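Local coordinates for protein putative phosphosugar isomerase (Clostridium difficile, PDB 3G68) that is a putative phosphosugar isomerase with two SIS domains, probably binding sugar phosphates in the manner of the isomerase part of glucosamine-6-phosphate synthase, at residues E188-L193 against F314-Q319; K195-R200 against F286-D291. All blocks are in the same frame, centred on the assembly; numbering follows the deposited sequence.

Contact 1 (E188-L193 against F314-Q319); sequences EAVYKL and FIVPIQ. With EDO (1,2-ethanediol), chain E.
The Tyr191 ring is approached obliquely by Val316 CG1, while the Pro317 ring meets Val190. The Val316 methyl packs closest to the start of the tyrosine side chain, 3.8 Å from Tyr191 CA and 4.1 Å from Tyr191 CB. At the proline, Val190 CG1 meets the ring carbon next to nitrogen, Pro317 CD, at 4.1 Å. The same methyl lies 3.9 Å from Val316 CB, so one branch of Val190 touches both residues. Its torsion puts it there: CG1 is anti to the backbone N (chi1 169°) and reaches straight out from the helix. The contact is wholly apolar and buried. Pro317 sits in the first turn of its helix, where the missing N-H breaks none of the helix's own backbone bonds, and the bond from Gln319 N to Ile315 O (3.0 Å) closes that turn. Lys192, on another face of its helix, extends its chain so that NZ grips both hydroxyls of an ethanediol, O1 at 2.8 Å and O2 at 3.1 Å; this molecule, probably from the crystallisation liquor, is also hydrogen-bonded to Asp6 OD1 and Thr3 OG1 of the second subunit. Helix 187-200 is thus packed between helix 316-324 and the subunit interface, with Tyr191 and Val316 both reaching helix 4-20 at Leu9 and Met8, while Ile315 and Ile318 turn to helix 220-234.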
loop_
_atom_site.group_PDB
_atom_site.type_symbol
_atom_site.label_atom_id
_atom_site.label_comp_id
_atom_site.label_asym_id
_atom_site.label_seq_id
_atom_site.Cartn_x
_atom_site.Cartn_y
_atom_site.Cartn_z
ATOM N N GLU B 188 -23.057 -27.026 -9.939
ATOM C CA GLU B 188 -21.925 -27.769 -9.351
ATOM C C GLU B 188 -22.078 -27.952 -7.860
ATOM O O GLU B 188 -21.860 -29.054 -7.356
ATOM C CB GLU B 188 -20.615 -27.004 -9.623
ATOM C CG GLU B 188 -19.348 -27.618 -9.043
ATOM C CD GLU B 188 -18.805 -28.765 -9.860
ATOM O OE1 GLU B 188 -19.296 -28.996 -10.993
ATOM O OE2 GLU B 188 -17.864 -29.420 -9.367
ATOM N N ALA B 189 -22.415 -26.871 -7.145
ATOM C CA ALA B 189 -22.609 -26.952 -5.683
ATOM C C ALA B 189 -23.721 -27.965 -5.320
ATOM O O ALA B 189 -23.564 -28.784 -4.378
ATOM C CB ALA B 189 -22.918 -25.572 -5.098
ATOM N N VAL B 190 -24.824 -27.922 -6.077
ATOM C CA VAL B 190 -25.930 -28.880 -5.869
ATOM C C VAL B 190 -25.478 -30.336 -6.145
ATOM O O VAL B 190 -25.818 -31.261 -5.404
ATOM C CB VAL B 190 -27.196 -28.456 -6.683
ATOM C CG1 VAL B 190 -28.270 -29.590 -6.682
ATOM C CG2 VAL B 190 -27.745 -27.130 -6.135
ATOM N N TYR B 191 -24.700 -30.534 -7.210
ATOM C CA TYR B 191 -24.144 -31.841 -7.560
ATOM C C TYR B 191 -23.298 -32.414 -6.400
ATOM O O TYR B 191 -23.461 -33.580 -5.985
ATOM C CB TYR B 191 -23.320 -31.701 -8.844
ATOM C CG TYR B 191 -22.793 -32.983 -9.419
ATOM C CD1 TYR B 191 -21.676 -33.586 -8.895
ATOM C CD2 TYR B 191 -23.397 -33.566 -10.539
ATOM C CE1 TYR B 191 -21.185 -34.751 -9.432
ATOM C CE2 TYR B 191 -22.915 -34.736 -11.081
ATOM C CZ TYR B 191 -21.819 -35.325 -10.506
ATOM O OH TYR B 191 -21.298 -36.492 -10.979
ATOM N N LYS B 192 -22.402 -31.589 -5.856
ATOM C CA LYS B 192 -21.557 -31.994 -4.740
ATOM C C LYS B 192 -22.377 -32.412 -3.519
ATOM O O LYS B 192 -22.109 -33.445 -2.931
ATOM C CB LYS B 192 -20.629 -30.859 -4.358
ATOM C CG LYS B 192 -19.503 -30.605 -5.365
ATOM C CD LYS B 192 -18.793 -29.291 -4.953
ATOM C CE LYS B 192 -17.592 -28.970 -5.794
ATOM N NZ LYS B 192 -16.996 -27.656 -5.382
ATOM N N LEU B 193 -23.380 -31.620 -3.152
ATOM C CA LEU B 193 -24.225 -31.982 -2.000
ATOM C C LEU B 193 -25.045 -33.248 -2.307
ATOM O O LEU B 193 -25.205 -34.121 -1.452
ATOM C CB LEU B 193 -25.119 -30.833 -1.629
ATOM C CG LEU B 193 -24.422 -29.606 -1.030
ATOM C CD1 LEU B 193 -25.368 -28.425 -1.086
ATOM C CD2 LEU B 193 -23.983 -29.944 0.405
ATOM N N PHE B 314 -33.181 -28.426 -9.604
ATOM C CA PHE B 314 -33.948 -29.313 -8.704
ATOM C C PHE B 314 -33.749 -30.816 -8.833
ATOM O O PHE B 314 -33.643 -31.509 -7.811
ATOM C CB PHE B 314 -35.456 -29.014 -8.711
ATOM C CG PHE B 314 -35.999 -28.799 -7.346
ATOM C CD1 PHE B 314 -35.989 -29.820 -6.413
ATOM C CD2 PHE B 314 -36.466 -27.536 -6.970
ATOM C CE1 PHE B 314 -36.484 -29.596 -5.108
ATOM C CE2 PHE B 314 -36.915 -27.302 -5.697
ATOM C CZ PHE B 314 -36.915 -28.332 -4.760
ATOM N N ILE B 315 -33.686 -31.326 -10.057
ATOM C CA ILE B 315 -33.588 -32.764 -10.251
ATOM C C ILE B 315 -32.161 -33.301 -10.411
ATOM O O ILE B 315 -31.978 -34.501 -10.615
ATOM C CB ILE B 315 -34.535 -33.303 -11.357
ATOM C CG1 ILE B 315 -34.173 -32.820 -12.747
ATOM C CG2 ILE B 315 -35.985 -32.946 -11.059
ATOM C CD1 ILE B 315 -34.950 -33.608 -13.825
ATOM N N VAL B 316 -31.157 -32.429 -10.286
ATOM C CA VAL B 316 -29.737 -32.874 -10.298
ATOM C C VAL B 316 -29.520 -34.110 -9.400
ATOM O O VAL B 316 -28.918 -35.086 -9.856
ATOM C CB VAL B 316 -28.760 -31.712 -9.946
ATOM C CG1 VAL B 316 -27.331 -32.199 -9.686
ATOM C CG2 VAL B 316 -28.740 -30.732 -11.065
ATOM N N PRO B 317 -29.983 -34.071 -8.130
ATOM C CA PRO B 317 -29.830 -35.252 -7.256
ATOM C C PRO B 317 -30.411 -36.545 -7.783
ATOM O O PRO B 317 -29.818 -37.604 -7.600
ATOM C CB PRO B 317 -30.523 -34.832 -5.954
ATOM C CG PRO B 317 -31.172 -33.546 -6.251
ATOM C CD PRO B 317 -30.494 -32.921 -7.360
ATOM N N ILE B 318 -31.561 -36.454 -8.451
ATOM C CA ILE B 318 -32.238 -37.626 -8.955
ATOM C C ILE B 318 -31.465 -38.151 -10.168
ATOM O O ILE B 318 -31.250 -39.350 -10.271
ATOM C CB ILE B 318 -33.730 -37.366 -9.341
ATOM C CG1 ILE B 318 -34.520 -36.835 -8.145
ATOM C CG2 ILE B 318 -34.357 -38.671 -9.810
ATOM C CD1 ILE B 318 -34.525 -37.770 -7.001
ATOM N N GLN B 319 -31.049 -37.270 -11.075
ATOM C CA GLN B 319 -30.196 -37.699 -12.191
ATOM C C GLN B 319 -28.909 -38.295 -11.708
ATOM O O GLN B 319 -28.403 -39.234 -12.330
ATOM C CB GLN B 319 -29.892 -36.527 -13.123
ATOM C CG GLN B 319 -31.098 -36.034 -13.882
ATOM C CD GLN B 319 -30.912 -34.631 -14.377
ATOM O OE1 GLN B 319 -30.240 -33.809 -13.729
ATOM N NE2 GLN B 319 -31.502 -34.327 -15.539
HETATM C C1 EDO E . -14.157 -27.170 -7.445
HETATM O O1 EDO E . -14.263 -27.225 -6.015
HETATM C C2 EDO E . -14.803 -25.872 -7.893
HETATM O O2 EDO E . -16.230 -25.901 -7.792
#

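Contact 2 (K195-R200 against F286-D291)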
loop_
_atom_site.group_PDB
_atom_site.type_symbol
_atom_site.label_atom_id
_atom_site.label_comp_id
_atom_site.label_asym_id
_atom_site.label_seq_id
_atom_site.Cartn_x
_atom_site.Cartn_y
_atom_site.Cartn_z
ATOM N N LYS B 195 -24.127 -35.781 -4.209
ATOM C CA LYS B 195 -23.224 -36.907 -4.107
ATOM C C LYS B 195 -23.037 -37.376 -2.652
ATOM O O LYS B 195 -23.003 -38.574 -2.395
ATOM C CB LYS B 195 -21.885 -36.539 -4.771
ATOM C CG LYS B 195 -20.898 -37.665 -4.892
ATOM C CD LYS B 195 -19.725 -37.246 -5.783
ATOM C CE LYS B 195 -18.729 -38.384 -5.951
ATOM N NZ LYS B 195 -17.433 -37.949 -6.594
ATOM N N GLN B 196 -22.965 -36.434 -1.708
ATOM C CA GLN B 196 -22.828 -36.740 -0.291
ATOM C C GLN B 196 -24.116 -37.389 0.252
ATOM O O GLN B 196 -24.072 -38.373 0.974
ATOM C CB GLN B 196 -22.520 -35.456 0.496
ATOM C CG GLN B 196 -21.173 -34.817 0.182
ATOM C CD GLN B 196 -21.016 -33.422 0.811
ATOM O OE1 GLN B 196 -21.575 -33.131 1.886
ATOM N NE2 GLN B 196 -20.256 -32.556 0.141
ATOM N N TRP B 197 -25.251 -36.832 -0.120
ATOM C CA TRP B 197 -26.567 -37.386 0.268
ATOM C C TRP B 197 -26.789 -38.830 -0.244
ATOM O O TRP B 197 -27.293 -39.677 0.510
ATOM C CB TRP B 197 -27.665 -36.412 -0.164
ATOM C CG TRP B 197 -29.088 -36.893 -0.210
ATOM C CD1 TRP B 197 -29.985 -36.992 0.838
ATOM C CD2 TRP B 197 -29.812 -37.214 -1.385
ATOM N NE1 TRP B 197 -31.212 -37.406 0.371
ATOM C CE2 TRP B 197 -31.136 -37.541 -0.991
ATOM C CE3 TRP B 197 -29.462 -37.314 -2.745
ATOM C CZ2 TRP B 197 -32.110 -37.922 -1.910
ATOM C CZ3 TRP B 197 -30.427 -37.700 -3.652
ATOM C CH2 TRP B 197 -31.739 -38.012 -3.226
ATOM N N ILE B 198 -26.411 -39.098 -1.496
ATOM C CA ILE B 198 -26.504 -40.438 -2.064
ATOM C C ILE B 198 -25.659 -41.442 -1.268
ATOM O O ILE B 198 -26.140 -42.521 -0.932
ATOM C CB ILE B 198 -26.091 -40.451 -3.539
ATOM C CG1 ILE B 198 -27.119 -39.718 -4.388
ATOM C CG2 ILE B 198 -25.974 -41.886 -4.049
ATOM C CD1 ILE B 198 -26.672 -39.371 -5.842
ATOM N N GLU B 199 -24.418 -41.048 -0.956
ATOM C CA GLU B 199 -23.485 -41.870 -0.213
ATOM C C GLU B 199 -24.036 -42.170 1.175
ATOM O O GLU B 199 -23.982 -43.306 1.639
ATOM C CB GLU B 199 -22.128 -41.148 -0.150
ATOM C CG GLU B 199 -21.023 -41.900 0.547
ATOM C CD GLU B 199 -20.655 -43.211 -0.096
ATOM O OE1 GLU B 199 -20.697 -43.350 -1.337
ATOM O OE2 GLU B 199 -20.264 -44.111 0.675
ATOM N N ARG B 200 -24.618 -41.158 1.811
ATOM C CA ARG B 200 -25.213 -41.315 3.129
ATOM C C ARG B 200 -26.444 -42.274 3.127
ATOM O O ARG B 200 -26.735 -42.958 4.117
ATOM C CB ARG B 200 -25.653 -39.915 3.582
ATOM C CG ARG B 200 -26.089 -39.796 4.984
ATOM C CD ARG B 200 -26.143 -38.330 5.434
ATOM N NE ARG B 200 -27.111 -37.465 4.743
ATOM C CZ ARG B 200 -26.845 -36.412 3.959
ATOM N NH1 ARG B 200 -25.615 -35.988 3.716
ATOM N NH2 ARG B 200 -27.857 -35.738 3.426
ATOM N N PHE B 286 -37.723 -39.445 1.263
ATOM C CA PHE B 286 -36.547 -38.551 1.111
ATOM C C PHE B 286 -37.054 -37.207 0.614
ATOM O O PHE B 286 -37.628 -37.141 -0.459
ATOM C CB PHE B 286 -35.546 -39.119 0.083
ATOM C CG PHE B 286 -35.087 -40.520 0.384
ATOM C CD1 PHE B 286 -33.941 -40.751 1.149
ATOM C CD2 PHE B 286 -35.777 -41.609 -0.110
ATOM C CE1 PHE B 286 -33.534 -42.023 1.436
ATOM C CE2 PHE B 286 -35.353 -42.909 0.184
ATOM C CZ PHE B 286 -34.244 -43.106 0.950
ATOM N N ALA B 287 -36.860 -36.142 1.403
ATOM C CA ALA B 287 -37.290 -34.795 0.999
ATOM C C ALA B 287 -36.103 -33.980 0.527
ATOM O O ALA B 287 -35.058 -34.009 1.128
ATOM C CB ALA B 287 -38.008 -34.094 2.140
ATOM N N ILE B 288 -36.291 -33.269 -0.573
ATOM C CA ILE B 288 -35.250 -32.466 -1.197
ATOM C C ILE B 288 -35.752 -31.015 -1.310
ATOM O O ILE B 288 -36.815 -30.762 -1.888
ATOM C CB ILE B 288 -34.925 -33.001 -2.626
ATOM C CG1 ILE B 288 -34.428 -34.460 -2.564
ATOM C CG2 ILE B 288 -33.964 -32.063 -3.301
ATOM C CD1 ILE B 288 -34.251 -35.168 -3.917
ATOM N N GLY B 289 -34.971 -30.075 -0.767
ATOM C CA GLY B 289 -35.313 -28.674 -0.859
ATOM C C GLY B 289 -34.503 -27.713 -0.026
ATOM O O GLY B 289 -33.569 -28.104 0.688
ATOM N N ARG B 290 -34.902 -26.437 -0.110
ATOM C CA ARG B 290 -34.183 -25.348 0.573
ATOM C C ARG B 290 -34.319 -25.359 2.088
ATOM O O ARG B 290 -33.391 -24.993 2.785
ATOM C CB ARG B 290 -34.635 -23.983 0.030
ATOM N N ASP B 291 -35.462 -25.805 2.593
ATOM C CA ASP B 291 -35.743 -25.763 4.027
ATOM C C ASP B 291 -36.217 -27.077 4.632
ATOM O O ASP B 291 -37.057 -27.088 5.527
ATOM C CB ASP B 291 -36.771 -24.654 4.255
ATOM C CG ASP B 291 -36.250 -23.284 3.832
ATOM O OD1 ASP B 291 -35.148 -22.891 4.304
ATOM O OD2 ASP B 291 -36.944 -22.595 3.046
#
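Trp197 brings CZ2 and CH2, at the rim of its six-membered ring, up to Phe286 and Ile288, packing helix 187-200 onto the C-terminal of the two five-stranded parallel sheets, whose 2-1-3-4-5 strand order marks the three-layer, flavodoxin-type fold of SIS domains. Phe286 CB stands at the indole edge, near the ring plane, 4.1 Å from Trp197 CZ2. The side chains of Ile288 and Trp197 run at about a right angle, and Ile288 CD1 comes obliquely to the ring, 3.9 Å from Trp197 CH2. Although the nearest alpha carbons, those of Trp197 and Phe286, are 10.1 Å apart, the large ring bridges the gap, because CG lies anti to the backbone N (chi1 164°) and carries the indole out from the helix. Phe286 and Ile288, two apart on the extended strand 284-289, are both on the indole's side of the sheet. Both bond through their backbones to strand 258-264, while Ala287 between them bonds to Leu299 on the other flanking strand, and this pairing holds the strand in place. Phe261 on strand 258-264 meets the Phe286 ring with planes about 25° apart and touches Trp197 too; Leu299 also packs on the indole, and Pro317 and Ile321 of helix 316-324 cover more of it. The polar edge is fixed separately, by a hydrogen bond from Trp197 NE1 to the carbonyl oxygen of Lys297. Arg200, held by Asp296 O through NE, folds back so that NH2 lies in the indole plane at its edge, and Trp197 CA sits 3.6 Å above one guanidinium face, offset toward the rim.

Overall arrangement
From the N terminus the chain first builds helix 4-20 and the first parallel sheet, then runs through helices 145-165 and 170-184 to helix 187-200, which serves both contacts. Its first half opens contact 1 and its last turns open contact 2. The chain next lays down strands of the second sheet; strand 284-289 returns to close contact 2 after 85 residues, and helix 316-324 closes contact 1 after 120, so the shorter loop lies within the longer. Their centres are about 9 Å apart and they touch directly, Pro317 CB lying 3.7 Å from Trp197 CZ3 and Ile318 CD1 4.0 Å from Ile288 CD1. Helices 187-200 and 316-324 thus meet over the second sheet.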